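Local coordinates for protein telomerase reverse transcriptase (Takifugu rubripes, PDB 4LMO) that lengthens chromosome ends as the telomerase catalytic subunit, copying a template in the enzyme's RNA; this piece is its RNA-binding domain, at residues Ile38-Glu50 and Pro62-Phe76. Residues are numbered along the deposited sequence; the frame is centred on the assembly and turned at random.
Sequences IQGRDLIRIVFFE and PKKLPRRFFNMVPLF
F76 sits as a knob in a hole of helix 40-48, among G40, L43, I44 and F48. I44, L43 and F48 meet different parts of its ring; G40 meets F76 CB through its carbonyl oxygen. I44 CG1 lies over one face, a CH-pi contact 4.2 Å from the F76 ring centroid. L43 CD2 meets the edge, in the ring plane, 3.7 Å from F76 CD1. At the far end F48 CE2 approaches F76 CZ, with the two ring planes at 84°. The backbones close in at G40, whose CA is 4.6 Å from that of F76. I44 also spreads its two branches: CG2 rests on L65 and F69, while CD1 dips into the bend at M72 and V73.

F69 meets two aromatic neighbours, F49 over one face and F48 obliquely. F49 points the edge of its ring, through CZ, at the F69 face, an edge-to-face pair with centroids 4.9 Å apart. F48 brings its own face over F69 CE2, the planes inclined. M72 SD adds an oblique Met-aromatic contact to F48.

R45 works at the outer end. Its chain bends at chi2 (-85°), which carries the guanidinium across one face of the F49 ring. R45 NH2 donates to P62 O, tilted from the carbonyl plane; the modelled 2.5 Å is short, so the exact length is doubtful. The bond from R45 NH1 to the same oxygen is weak. R45 NH1 also forms a salt bridge with E50, with a nearly straight N-H bond to OE1 (171°).

Residues 65-70 probably contact template RNA, as in related telomerases, and helix 191-220 touches F48 and F69. The chemistry is thus an aromatic and aliphatic core that holds helix 40-48 against this region. R45 ties the loop at P62 to helix 40-48, its charge probably offset by E50.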
loop_
_atom_site.group_PDB
_atom_site.type_symbol
_atom_site.label_atom_id
_atom_site.label_comp_id
_atom_site.label_asym_id
_atom_site.label_seq_id
_atom_site.Cartn_x
_atom_site.Cartn_y
_atom_site.Cartn_z
ATOM N N ILE A 38 14.263 -2.689 7.205
ATOM C CA ILE A 38 13.260 -2.725 8.281
ATOM C C ILE A 38 12.792 -4.138 8.624
ATOM O O ILE A 38 12.609 -4.976 7.740
ATOM C CB ILE A 38 12.061 -1.766 8.046
ATOM C CG1 ILE A 38 11.106 -2.294 6.969
ATOM C CG2 ILE A 38 12.560 -0.365 7.720
ATOM C CD1 ILE A 38 9.694 -1.761 7.100
ATOM N N GLN A 39 12.611 -4.388 9.918
ATOM C CA GLN A 39 12.204 -5.701 10.419
ATOM C C GLN A 39 10.780 -5.658 10.967
ATOM O O GLN A 39 10.178 -4.586 11.052
ATOM C CB GLN A 39 13.185 -6.199 11.490
ATOM C CG GLN A 39 14.652 -6.219 11.066
ATOM C CD GLN A 39 14.933 -7.127 9.877
ATOM O OE1 GLN A 39 14.258 -8.139 9.670
ATOM N NE2 GLN A 39 15.941 -6.769 9.089
ATOM N N GLY A 40 10.244 -6.826 11.324
ATOM C CA GLY A 40 8.871 -6.946 11.830
ATOM C C GLY A 40 8.553 -5.996 12.972
ATOM O O GLY A 40 7.495 -5.368 12.994
ATOM N N ARG A 41 9.486 -5.896 13.916
ATOM C CA ARG A 41 9.388 -4.990 15.056
ATOM C C ARG A 41 9.281 -3.525 14.612
ATOM O O ARG A 41 8.506 -2.750 15.184
ATOM C CB ARG A 41 10.588 -5.230 15.983
ATOM C CG ARG A 41 11.035 -4.071 16.859
ATOM C CD ARG A 41 12.502 -4.235 17.243
ATOM N NE ARG A 41 13.412 -3.756 16.198
ATOM C CZ ARG A 41 13.974 -4.514 15.254
ATOM N NH1 ARG A 41 14.783 -3.957 14.361
ATOM N NH2 ARG A 41 13.738 -5.821 15.193
ATOM N N ASP A 42 10.049 -3.161 13.584
ATOM C CA ASP A 42 9.994 -1.822 12.997
ATOM C C ASP A 42 8.613 -1.528 12.411
ATOM O O ASP A 42 8.069 -0.440 12.614
ATOM C CB ASP A 42 11.070 -1.647 11.916
ATOM C CG ASP A 42 12.484 -1.813 12.453
ATOM O OD1 ASP A 42 12.804 -1.242 13.519
ATOM O OD2 ASP A 42 13.282 -2.510 11.796
ATOM N N LEU A 43 8.050 -2.504 11.699
ATOM C CA LEU A 43 6.733 -2.354 11.079
ATOM C C LEU A 43 5.622 -2.169 12.108
ATOM O O LEU A 43 4.737 -1.334 11.922
ATOM C CB LEU A 43 6.415 -3.525 10.137
ATOM C CG LEU A 43 5.120 -3.398 9.321
ATOM C CD1 LEU A 43 5.103 -2.129 8.478
ATOM C CD2 LEU A 43 4.902 -4.622 8.448
ATOM N N ILE A 44 5.678 -2.941 13.190
ATOM C CA ILE A 44 4.736 -2.794 14.305
ATOM C C ILE A 44 4.743 -1.358 14.847
ATOM O O ILE A 44 3.692 -0.801 15.170
ATOM C CB ILE A 44 5.016 -3.830 15.418
ATOM C CG1 ILE A 44 4.681 -5.236 14.905
ATOM C CG2 ILE A 44 4.229 -3.508 16.686
ATOM C CD1 ILE A 44 5.116 -6.361 15.816
ATOM N N ARG A 45 5.934 -0.766 14.913
ATOM C CA ARG A 45 6.111 0.630 15.311
ATOM C C ARG A 45 5.417 1.604 14.359
ATOM O O ARG A 45 4.722 2.521 14.800
ATOM C CB ARG A 45 7.604 0.965 15.396
ATOM C CG ARG A 45 8.301 0.367 16.601
ATOM C CD ARG A 45 8.118 1.283 17.794
ATOM N NE ARG A 45 8.101 0.556 19.051
ATOM C CZ ARG A 45 7.816 1.099 20.227
ATOM N NH1 ARG A 45 7.516 2.388 20.324
ATOM N NH2 ARG A 45 7.828 0.341 21.311
ATOM N N ILE A 46 5.614 1.392 13.059
ATOM C CA ILE A 46 5.010 2.216 12.014
ATOM C C ILE A 46 3.485 2.108 12.023
ATOM O O ILE A 46 2.787 3.106 11.843
ATOM C CB ILE A 46 5.562 1.844 10.614
ATOM C CG1 ILE A 46 7.081 2.050 10.566
ATOM C CG2 ILE A 46 4.874 2.652 9.518
ATOM C CD1 ILE A 46 7.774 1.374 9.399
ATOM N N VAL A 47 2.976 0.899 12.246
ATOM C CA VAL A 47 1.537 0.643 12.187
ATOM C C VAL A 47 0.800 1.072 13.460
ATOM O O VAL A 47 -0.278 1.664 13.378
ATOM C CB VAL A 47 1.233 -0.839 11.850
ATOM C CG1 VAL A 47 -0.269 -1.097 11.795
ATOM C CG2 VAL A 47 1.880 -1.227 10.528
ATOM N N PHE A 48 1.385 0.800 14.626
ATOM C CA PHE A 48 0.656 0.950 15.892
ATOM C C PHE A 48 1.157 2.019 16.858
ATOM O O PHE A 48 0.406 2.444 17.738
ATOM C CB PHE A 48 0.583 -0.390 16.633
ATOM C CG PHE A 48 -0.066 -1.487 15.844
ATOM C CD1 PHE A 48 -1.434 -1.461 15.576
ATOM C CD2 PHE A 48 0.686 -2.558 15.378
ATOM C CE1 PHE A 48 -2.034 -2.475 14.845
ATOM C CE2 PHE A 48 0.089 -3.578 14.649
ATOM C CZ PHE A 48 -1.272 -3.535 14.384
ATOM N N PHE A 49 2.410 2.447 16.706
ATOM C CA PHE A 49 3.037 3.333 17.692
ATOM C C PHE A 49 3.408 4.710 17.129
ATOM O O PHE A 49 2.560 5.607 17.087
ATOM C CB PHE A 49 4.226 2.634 18.370
ATOM C CG PHE A 49 3.835 1.417 19.174
ATOM C CD1 PHE A 49 3.527 1.527 20.529
ATOM C CD2 PHE A 49 3.766 0.160 18.575
ATOM C CE1 PHE A 49 3.163 0.411 21.269
ATOM C CE2 PHE A 49 3.400 -0.961 19.311
ATOM C CZ PHE A 49 3.097 -0.834 20.660
ATOM N N GLU A 50 4.656 4.879 16.695
ATOM C CA GLU A 50 5.143 6.181 16.226
ATOM C C GLU A 50 4.558 6.647 14.892
ATOM O O GLU A 50 4.412 7.850 14.666
ATOM C CB GLU A 50 6.674 6.203 16.143
ATOM C CG GLU A 50 7.375 6.402 17.478
ATOM C CD GLU A 50 7.649 5.100 18.207
ATOM O OE1 GLU A 50 7.174 4.041 17.749
ATOM O OE2 GLU A 50 8.344 5.129 19.244
ATOM N N PRO A 62 6.136 3.103 25.185
ATOM C CA PRO A 62 7.281 2.316 25.656
ATOM C C PRO A 62 8.297 1.980 24.563
ATOM O O PRO A 62 7.922 1.759 23.411
ATOM C CB PRO A 62 6.627 1.041 26.193
ATOM C CG PRO A 62 5.378 0.891 25.392
ATOM C CD PRO A 62 4.940 2.266 24.971
ATOM N N LYS A 63 9.575 1.964 24.939
ATOM C CA LYS A 63 10.662 1.586 24.037
ATOM C C LYS A 63 10.606 0.088 23.722
ATOM O O LYS A 63 10.696 -0.314 22.560
ATOM C CB LYS A 63 12.019 1.984 24.641
ATOM C CG LYS A 63 13.253 1.399 23.960
ATOM C CD LYS A 63 13.455 1.928 22.547
ATOM C CE LYS A 63 14.588 1.193 21.848
ATOM N NZ LYS A 63 14.646 1.510 20.394
ATOM N N LYS A 64 10.460 -0.727 24.765
ATOM C CA LYS A 64 10.250 -2.162 24.602
ATOM C C LYS A 64 8.789 -2.409 24.242
ATOM O O LYS A 64 7.890 -1.773 24.801
ATOM C CB LYS A 64 10.623 -2.910 25.887
ATOM C CG LYS A 64 10.578 -4.428 25.770
ATOM C CD LYS A 64 11.204 -5.106 26.980
ATOM C CE LYS A 64 11.243 -6.615 26.798
ATOM N NZ LYS A 64 12.115 -7.278 27.806
ATOM N N LEU A 65 8.561 -3.323 23.301
ATOM C CA LEU A 65 7.209 -3.703 22.902
ATOM C C LEU A 65 6.482 -4.436 24.031
ATOM O O LEU A 65 7.035 -5.374 24.608
ATOM C CB LEU A 65 7.241 -4.592 21.655
ATOM C CG LEU A 65 7.530 -3.970 20.287
ATOM C CD1 LEU A 65 7.761 -5.061 19.254
ATOM C CD2 LEU A 65 6.405 -3.044 19.845
ATOM N N PRO A 66 5.242 -4.009 24.349
ATOM C CA PRO A 66 4.384 -4.765 25.267
ATOM C C PRO A 66 4.192 -6.202 24.778
ATOM O O PRO A 66 4.354 -6.472 23.584
ATOM C CB PRO A 66 3.055 -4.009 25.208
ATOM C CG PRO A 66 3.431 -2.619 24.834
ATOM C CD PRO A 66 4.598 -2.760 23.900
ATOM N N ARG A 67 3.851 -7.110 25.690
ATOM C CA ARG A 67 3.742 -8.533 25.362
ATOM C C ARG A 67 2.777 -8.797 24.204
ATOM O O ARG A 67 3.066 -9.618 23.330
ATOM C CB ARG A 67 3.350 -9.357 26.594
ATOM C CG ARG A 67 3.733 -10.825 26.488
ATOM C CD ARG A 67 3.146 -11.657 27.616
ATOM N NE ARG A 67 3.196 -13.086 27.303
ATOM C CZ ARG A 67 2.194 -13.781 26.766
ATOM N NH1 ARG A 67 1.038 -13.191 26.477
ATOM N NH2 ARG A 67 2.347 -15.074 26.517
ATOM N N ARG A 68 1.649 -8.086 24.202
ATOM C CA ARG A 68 0.630 -8.193 23.154
ATOM C C ARG A 68 1.216 -7.929 21.767
ATOM O O ARG A 68 0.988 -8.699 20.830
ATOM C CB ARG A 68 -0.522 -7.220 23.431
ATOM C CG ARG A 68 -1.826 -7.569 22.725
ATOM C CD ARG A 68 -2.816 -6.413 22.741
ATOM N NE ARG A 68 -3.375 -6.143 24.066
ATOM C CZ ARG A 68 -4.540 -6.613 24.511
ATOM N NH1 ARG A 68 -5.297 -7.394 23.743
ATOM N NH2 ARG A 68 -4.953 -6.301 25.733
ATOM N N PHE A 69 1.981 -6.846 21.652
ATOM C CA PHE A 69 2.573 -6.440 20.381
ATOM C C PHE A 69 3.871 -7.183 20.074
ATOM O O PHE A 69 4.233 -7.345 18.906
ATOM C CB PHE A 69 2.773 -4.920 20.343
ATOM C CG PHE A 69 1.482 -4.142 20.342
ATOM C CD1 PHE A 69 0.862 -3.792 21.540
ATOM C CD2 PHE A 69 0.877 -3.772 19.145
ATOM C CE1 PHE A 69 -0.331 -3.082 21.542
ATOM C CE2 PHE A 69 -0.314 -3.061 19.140
ATOM C CZ PHE A 69 -0.918 -2.716 20.341
ATOM N N PHE A 70 4.559 -7.643 21.120
ATOM C CA PHE A 70 5.758 -8.464 20.952
ATOM C C PHE A 70 5.439 -9.794 20.271
ATOM O O PHE A 70 6.222 -10.284 19.460
ATOM C CB PHE A 70 6.462 -8.716 22.293
ATOM C CG PHE A 70 7.691 -9.579 22.176
ATOM C CD1 PHE A 70 7.675 -10.902 22.612
ATOM C CD2 PHE A 70 8.859 -9.076 21.605
ATOM C CE1 PHE A 70 8.804 -11.701 22.494
ATOM C CE2 PHE A 70 9.989 -9.870 21.482
ATOM C CZ PHE A 70 9.961 -11.184 21.929
ATOM N N ASN A 71 4.287 -10.369 20.601
ATOM C CA ASN A 71 3.863 -11.633 20.007
ATOM C C ASN A 71 3.479 -11.528 18.530
ATOM O O ASN A 71 3.381 -12.544 17.841
ATOM C CB ASN A 71 2.729 -12.254 20.824
ATOM C CG ASN A 71 3.189 -12.738 22.189
ATOM O OD1 ASN A 71 2.477 -12.592 23.179
ATOM N ND2 ASN A 71 4.388 -13.320 22.246
ATOM N N MET A 72 3.282 -10.300 18.054
ATOM C CA MET A 72 2.933 -10.041 16.656
ATOM C C MET A 72 4.164 -9.980 15.750
ATOM O O MET A 72 4.038 -10.035 14.525
ATOM C CB MET A 72 2.152 -8.728 16.526
ATOM C CG MET A 72 0.909 -8.612 17.396
ATOM S SD MET A 72 0.190 -6.965 17.243
ATOM C CE MET A 72 -1.007 -6.982 18.577
ATOM N N VAL A 73 5.345 -9.857 16.355
ATOM C CA VAL A 73 6.609 -9.731 15.611
ATOM C C VAL A 73 6.788 -10.776 14.496
ATOM O O VAL A 73 7.078 -10.399 13.358
ATOM C CB VAL A 73 7.848 -9.690 16.550
ATOM C CG1 VAL A 73 9.146 -9.780 15.756
ATOM C CG2 VAL A 73 7.844 -8.423 17.391
ATOM N N PRO A 74 6.600 -12.081 14.809
ATOM C CA PRO A 74 6.783 -13.120 13.788
ATOM C C PRO A 74 5.873 -12.953 12.570
ATOM O O PRO A 74 6.311 -13.194 11.442
ATOM C CB PRO A 74 6.434 -14.412 14.536
ATOM C CG PRO A 74 6.732 -14.106 15.963
ATOM C CD PRO A 74 6.310 -12.676 16.129
ATOM N N LEU A 75 4.629 -12.540 12.805
ATOM C CA LEU A 75 3.654 -12.344 11.735
ATOM C C LEU A 75 4.000 -11.176 10.827
ATOM O O LEU A 75 3.829 -11.255 9.607
ATOM C CB LEU A 75 2.255 -12.141 12.312
ATOM C CG LEU A 75 1.435 -13.398 12.582
ATOM C CD1 LEU A 75 0.081 -13.031 13.172
ATOM C CD2 LEU A 75 1.277 -14.203 11.302
ATOM N N PHE A 76 4.477 -10.091 11.430
ATOM C CA PHE A 76 4.833 -8.899 10.675
ATOM C C PHE A 76 6.198 -9.049 10.005
ATOM O O PHE A 76 6.446 -8.450 8.954
ATOM C CB PHE A 76 4.749 -7.651 11.557
ATOM C CG PHE A 76 3.338 -7.171 11.787
ATOM C CD1 PHE A 76 2.773 -6.205 10.958
ATOM C CD2 PHE A 76 2.568 -7.691 12.825
ATOM C CE1 PHE A 76 1.474 -5.765 11.161
ATOM C CE2 PHE A 76 1.265 -7.253 13.033
ATOM C CZ PHE A 76 0.719 -6.288 12.201
#